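PDB 3DO8: phosphopantetheine adenylyltransferase from Archaeoglobus fulgidus, which probably transfers an adenylyl group reversibly from ATP to 4'-phosphopantetheine, giving dephospho-CoA and pyrophosphate in coenzyme A biosynthesis. Local coordinates for residues E56-Y61 with P70-I75; L19-I24 with T134-G139. All coordinates share one frame; numbering follows the deposited sequence.

Contact 1 (E56-Y61 with P70-I75)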
loop_
_atom_site.group_PDB
_atom_site.type_symbol
_atom_site.label_atom_id
_atom_site.label_comp_id
_atom_site.label_asym_id
_atom_site.label_seq_id
_atom_site.Cartn_x
_atom_site.Cartn_y
_atom_site.Cartn_z
ATOM N N GLU A 56 -21.828 7.510 7.388
ATOM C CA GLU A 56 -22.259 6.521 8.393
ATOM C C GLU A 56 -21.997 5.094 7.948
ATOM O O GLU A 56 -21.611 4.239 8.747
ATOM C CB GLU A 56 -23.741 6.715 8.770
ATOM C CG GLU A 56 -24.008 7.904 9.669
ATOM C CD GLU A 56 -23.218 7.856 10.997
ATOM O OE1 GLU A 56 -23.158 6.772 11.653
ATOM O OE2 GLU A 56 -22.656 8.904 11.374
ATOM N N ASN A 57 -22.165 4.833 6.655
ATOM C CA ASN A 57 -21.847 3.508 6.129
ATOM C C ASN A 57 -20.389 3.152 6.358
ATOM O O ASN A 57 -20.060 2.032 6.762
ATOM C CB ASN A 57 -22.210 3.383 4.655
ATOM C CG ASN A 57 -23.726 3.371 4.425
ATOM O OD1 ASN A 57 -24.516 3.155 5.372
ATOM N ND2 ASN A 57 -24.150 3.620 3.159
ATOM N N VAL A 58 -19.503 4.120 6.125
ATOM C CA VAL A 58 -18.064 3.893 6.341
ATOM C C VAL A 58 -17.792 3.699 7.837
ATOM O O VAL A 58 -17.105 2.764 8.242
ATOM C CB VAL A 58 -17.219 5.038 5.807
ATOM C CG1 VAL A 58 -15.722 4.869 6.224
ATOM C CG2 VAL A 58 -17.351 5.121 4.270
ATOM N N LYS A 59 -18.371 4.559 8.649
ATOM C CA LYS A 59 -18.179 4.479 10.101
ATOM C C LYS A 59 -18.625 3.134 10.660
ATOM O O LYS A 59 -17.893 2.523 11.459
ATOM C CB LYS A 59 -18.888 5.626 10.814
ATOM C CG LYS A 59 -18.150 6.941 10.672
ATOM C CD LYS A 59 -18.706 7.990 11.640
ATOM C CE LYS A 59 -20.032 8.444 11.241
ATOM N NZ LYS A 59 -20.572 9.454 12.254
ATOM N N ARG A 60 -19.792 2.645 10.220
ATOM C CA ARG A 60 -20.307 1.390 10.759
ATOM C C ARG A 60 -19.468 0.209 10.349
ATOM O O ARG A 60 -19.291 -0.757 11.107
ATOM C CB ARG A 60 -21.740 1.151 10.332
ATOM C CG ARG A 60 -22.704 2.060 10.984
ATOM C CD ARG A 60 -24.126 1.511 10.810
ATOM N NE ARG A 60 -25.108 2.537 11.150
ATOM C CZ ARG A 60 -25.724 3.315 10.264
ATOM N NH1 ARG A 60 -25.457 3.194 8.960
ATOM N NH2 ARG A 60 -26.582 4.228 10.693
ATOM N N TYR A 61 -18.989 0.264 9.110
ATOM C CA TYR A 61 -18.128 -0.809 8.562
ATOM C C TYR A 61 -16.829 -0.892 9.368
ATOM O O TYR A 61 -16.408 -1.968 9.823
ATOM C CB TYR A 61 -17.843 -0.596 7.065
ATOM C CG TYR A 61 -16.787 -1.557 6.599
ATOM C CD1 TYR A 61 -17.100 -2.881 6.355
ATOM C CD2 TYR A 61 -15.452 -1.162 6.469
ATOM C CE1 TYR A 61 -16.153 -3.777 6.004
ATOM C CE2 TYR A 61 -14.464 -2.064 6.091
ATOM C CZ TYR A 61 -14.832 -3.389 5.856
ATOM O OH TYR A 61 -13.936 -4.359 5.510
ATOM N N PRO A 70 -13.845 5.776 12.957
ATOM C CA PRO A 70 -12.803 6.583 12.324
ATOM C C PRO A 70 -13.196 8.052 12.233
ATOM O O PRO A 70 -14.380 8.361 12.148
ATOM C CB PRO A 70 -12.719 6.001 10.899
ATOM C CG PRO A 70 -14.088 5.510 10.643
ATOM C CD PRO A 70 -14.631 5.012 11.973
ATOM N N GLU A 71 -12.193 8.924 12.210
ATOM C CA GLU A 71 -12.404 10.328 11.898
ATOM C C GLU A 71 -12.819 10.440 10.423
ATOM O O GLU A 71 -12.053 10.031 9.532
ATOM C CB GLU A 71 -11.124 11.172 12.125
ATOM C CG GLU A 71 -11.304 12.669 11.738
ATOM C CD GLU A 71 -10.048 13.537 11.782
ATOM O OE1 GLU A 71 -8.901 13.024 11.630
ATOM O OE2 GLU A 71 -10.243 14.783 11.936
ATOM N N ILE A 72 -13.982 11.047 10.186
ATOM C CA ILE A 72 -14.478 11.369 8.847
ATOM C C ILE A 72 -14.412 12.874 8.637
ATOM O O ILE A 72 -14.902 13.659 9.468
ATOM C CB ILE A 72 -15.994 10.981 8.613
ATOM C CG1 ILE A 72 -16.235 9.490 8.832
ATOM C CG2 ILE A 72 -16.478 11.387 7.204
ATOM C CD1 ILE A 72 -15.431 8.653 8.046
ATOM N N VAL A 73 -13.888 13.269 7.504
ATOM C CA VAL A 73 -13.910 14.679 7.123
ATOM C C VAL A 73 -14.596 14.798 5.760
ATOM O O VAL A 73 -14.414 13.945 4.885
ATOM C CB VAL A 73 -12.481 15.264 7.121
ATOM C CG1 VAL A 73 -11.815 15.093 8.504
ATOM C CG2 VAL A 73 -11.655 14.606 6.101
ATOM N N LYS A 74 -15.459 15.795 5.593
ATOM C CA LYS A 74 -16.059 16.037 4.293
ATOM C C LYS A 74 -15.024 16.635 3.358
ATOM O O LYS A 74 -14.344 17.634 3.705
ATOM C CB LYS A 74 -17.257 16.990 4.405
ATOM C CG LYS A 74 -18.016 17.173 3.138
ATOM C CD LYS A 74 -19.149 18.196 3.291
ATOM C CE LYS A 74 -20.274 17.713 4.196
ATOM N NZ LYS A 74 -21.452 18.677 4.271
ATOM N N ILE A 75 -14.911 16.032 2.183
ATOM C CA ILE A 75 -14.056 16.542 1.101
ATOM C C ILE A 75 -14.908 17.498 0.259
ATOM O O ILE A 75 -15.931 17.104 -0.288
ATOM C CB ILE A 75 -13.511 15.389 0.222
ATOM C CG1 ILE A 75 -12.620 14.439 1.017
ATOM C CG2 ILE A 75 -12.705 15.928 -0.950
ATOM C CD1 ILE A 75 -12.314 13.105 0.289
#
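Lys59 on the helix and Ile72 on the strand cross at a slant, and their hydrocarbon parts carry this contact. The methylene CG of Lys59 lies against CG1 of Ile72 at 3.7 Å. Its next carbon, CD, is 4.0 Å from that same CG1. The first torsion of Lys59 (chi1 -76°) sets CG beside the backbone N, anti to the carbonyl carbon, and CG and CD pass across CG1 of Ile72. A bend further out, at chi3 (-71°), turns the amine toward Glu56 of the same helix. A pairing there is doubtful, because the modelled atoms are too close. Ile72 offers its longer branch. CD1 at the end of that branch is also 4.2 Å from CG1 of Val58, a buried residue whose CB is directed at the strand. Helix 51-66 belongs to the beta-alpha-beta crossover that links the parallel strands 31-36 and 71-75 of this Rossmann-like nucleotidyltransferase fold. Pro70 lies where the chain returns from helix 51-66 to the sheet. Its ring carbon CD approaches the backbone of Lys59, 4.0 Å from CA, and is 4.2 Å from CG of the same lysine. The ring also touches Val62 further along the helix. The neighbouring strand 31-36 adds to the packing: Ile33 meets both Val58 and Pro70, and Val35 meets Ile72.

Contact 2 (L19-I24 with T134-G139)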
loop_
_atom_site.group_PDB
_atom_site.type_symbol
_atom_site.label_atom_id
_atom_site.label_comp_id
_atom_site.label_asym_id
_atom_site.label_seq_id
_atom_site.Cartn_x
_atom_site.Cartn_y
_atom_site.Cartn_z
ATOM N N LEU A 19 -8.734 -0.744 0.490
ATOM C CA LEU A 19 -8.106 0.540 0.793
ATOM C C LEU A 19 -8.134 0.805 2.304
ATOM O O LEU A 19 -7.151 1.260 2.900
ATOM C CB LEU A 19 -8.837 1.676 0.088
ATOM C CG LEU A 19 -8.829 1.763 -1.426
ATOM C CD1 LEU A 19 -9.344 3.155 -1.894
ATOM C CD2 LEU A 19 -7.446 1.461 -1.958
ATOM N N ILE A 20 -9.299 0.582 2.895
ATOM C CA ILE A 20 -9.495 0.833 4.312
ATOM C C ILE A 20 -8.576 -0.074 5.134
ATOM O O ILE A 20 -7.967 0.377 6.137
ATOM C CB ILE A 20 -10.994 0.647 4.717
ATOM C CG1 ILE A 20 -11.822 1.806 4.168
ATOM C CG2 ILE A 20 -11.177 0.547 6.232
ATOM C CD1 ILE A 20 -13.330 1.579 4.118
ATOM N N ASP A 21 -8.453 -1.347 4.730
ATOM C CA ASP A 21 -7.606 -2.294 5.480
ATOM C C ASP A 21 -6.160 -1.800 5.458
ATOM O O ASP A 21 -5.470 -1.806 6.458
ATOM C CB ASP A 21 -7.657 -3.691 4.863
ATOM C CG ASP A 21 -7.017 -4.743 5.753
ATOM O OD1 ASP A 21 -7.494 -4.901 6.904
ATOM O OD2 ASP A 21 -6.037 -5.415 5.290
ATOM N N VAL A 22 -5.689 -1.433 4.281
ATOM C CA VAL A 22 -4.298 -0.973 4.143
ATOM C C VAL A 22 -4.114 0.301 4.996
ATOM O O VAL A 22 -3.162 0.418 5.745
ATOM C CB VAL A 22 -3.896 -0.749 2.643
ATOM C CG1 VAL A 22 -2.587 0.025 2.532
ATOM C CG2 VAL A 22 -3.866 -2.078 1.887
ATOM N N ALA A 23 -5.042 1.243 4.902
ATOM C CA ALA A 23 -4.911 2.505 5.630
ATOM C C ALA A 23 -4.857 2.262 7.138
ATOM O O ALA A 23 -4.055 2.874 7.832
ATOM C CB ALA A 23 -6.039 3.467 5.285
ATOM N N ILE A 24 -5.717 1.377 7.657
ATOM C CA ILE A 24 -5.755 1.106 9.082
ATOM C C ILE A 24 -4.533 0.341 9.566
ATOM O O ILE A 24 -4.026 0.598 10.665
ATOM C CB ILE A 24 -7.077 0.416 9.500
ATOM C CG1 ILE A 24 -8.234 1.402 9.270
ATOM C CG2 ILE A 24 -7.000 -0.034 10.932
ATOM C CD1 ILE A 24 -9.657 0.870 9.525
ATOM N N THR A 134 -7.174 -12.995 -3.676
ATOM C CA THR A 134 -6.863 -13.804 -2.506
ATOM C C THR A 134 -7.536 -13.157 -1.293
ATOM O O THR A 134 -7.715 -11.925 -1.244
ATOM C CB THR A 134 -5.340 -13.871 -2.232
ATOM O OG1 THR A 134 -4.814 -12.544 -2.246
ATOM C CG2 THR A 134 -4.605 -14.705 -3.269
ATOM N N ARG A 135 -7.888 -13.992 -0.318
ATOM C CA ARG A 135 -8.545 -13.520 0.884
ATOM C C ARG A 135 -7.559 -12.664 1.668
ATOM O O ARG A 135 -6.348 -12.950 1.688
ATOM C CB ARG A 135 -9.028 -14.688 1.744
ATOM C CG ARG A 135 -9.794 -14.239 2.989
ATOM C CD ARG A 135 -10.625 -15.379 3.606
ATOM N NE ARG A 135 -11.700 -14.866 4.470
ATOM C CZ ARG A 135 -12.941 -14.555 4.078
ATOM N NH1 ARG A 135 -13.332 -14.705 2.810
ATOM N NH2 ARG A 135 -13.813 -14.091 4.975
ATOM N N ILE A 136 -8.077 -11.584 2.256
ATOM C CA ILE A 136 -7.316 -10.768 3.187
ATOM C C ILE A 136 -8.024 -10.801 4.539
ATOM O O ILE A 136 -9.221 -10.499 4.634
ATOM C CB ILE A 136 -7.215 -9.302 2.746
ATOM C CG1 ILE A 136 -6.438 -9.168 1.429
ATOM C CG2 ILE A 136 -6.542 -8.488 3.837
ATOM C CD1 ILE A 136 -6.826 -7.940 0.618
ATOM N N LYS A 137 -7.284 -11.170 5.578
ATOM C CA LYS A 137 -7.814 -11.142 6.929
ATOM C C LYS A 137 -7.840 -9.692 7.433
ATOM O O LYS A 137 -6.789 -9.104 7.722
ATOM C CB LYS A 137 -6.973 -12.037 7.834
ATOM C CG LYS A 137 -7.005 -13.510 7.399
ATOM C CD LYS A 137 -8.152 -14.288 8.034
ATOM C CE LYS A 137 -7.845 -14.646 9.485
ATOM N NZ LYS A 137 -8.668 -15.792 9.977
ATOM N N ARG A 138 -9.047 -9.119 7.502
ATOM C CA ARG A 138 -9.236 -7.743 7.988
ATOM C C ARG A 138 -8.979 -7.641 9.470
ATOM O O ARG A 138 -9.348 -8.524 10.240
ATOM C CB ARG A 138 -10.666 -7.245 7.751
ATOM C CG ARG A 138 -11.143 -7.322 6.332
ATOM C CD ARG A 138 -10.073 -6.913 5.367
ATOM N NE ARG A 138 -10.633 -6.651 4.044
ATOM C CZ ARG A 138 -9.919 -6.325 2.969
ATOM N NH1 ARG A 138 -8.588 -6.230 3.020
ATOM N NH2 ARG A 138 -10.544 -6.106 1.832
ATOM N N GLY A 139 -8.360 -6.537 9.862
ATOM C CA GLY A 139 -8.098 -6.245 11.261
ATOM C C GLY A 139 -6.782 -5.509 11.374
ATOM O O GLY A 139 -6.120 -5.244 10.377
#
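The C-terminal loop 134-139 packs on helix 14-27 of the nucleotidyltransferase core, with Arg138 lying against Asp21. The bent arginine chain brings NH1 to 3.3 Å from CB of Asp21. NH1 also forms a long salt bridge, 3.5 Å to Asp21 OD2. The carboxylate and guanidinium planes are turned 46° apart, so the two groups do not pair flat. The stronger partner of Arg138 is Glu14. The His-Glu-Gly-His sequence, the HxGH signature of this superfamily, runs into the start of helix 14-27, and Glu14 is its second residue. The loop begins within an ISSTRIK sequence, which resembles the superfamily's ISSTxxR signature, with lysine in the last position. Asp21 swings CG anti to its backbone N (chi1 -169°), out from the helix to the loop. Its OD1 accepts a weak bond from Gly139 N, 3.5 Å and fairly straight at 160°, but its stronger partner is Tyr66. OD2 also meets Lys25 and Tyr89 OH of the second subunit, and CG2 of Ile136 lies 3.4 Å from it. With an alanine here the carboxylate is gone, and Arg138, Lys25, Tyr66 and Tyr89 of the second subunit would probably each lose a polar partner.

Overall arrangement
Contact 1 is local and apolar, whereas contact 2 is polar and joins parts far apart in the sequence. Contact 1 sits nearer the centre of the chain and holds a helix to an edge strand of the sheet. Contact 2 holds the C-terminal loop to a helix, at the interface with the second subunit. Both are partly buried. Carbon chains do the work in the first; a buried carboxylate gathers partners from both subunits in the second. Their centres are about 16 Å apart, yet they meet through Tyr61, which packs on Ile20 and Arg138. Helix 51-66 therefore serves both, and its Tyr66 reaches Asp21. Contact 1 is nested within the loop closed by contact 2.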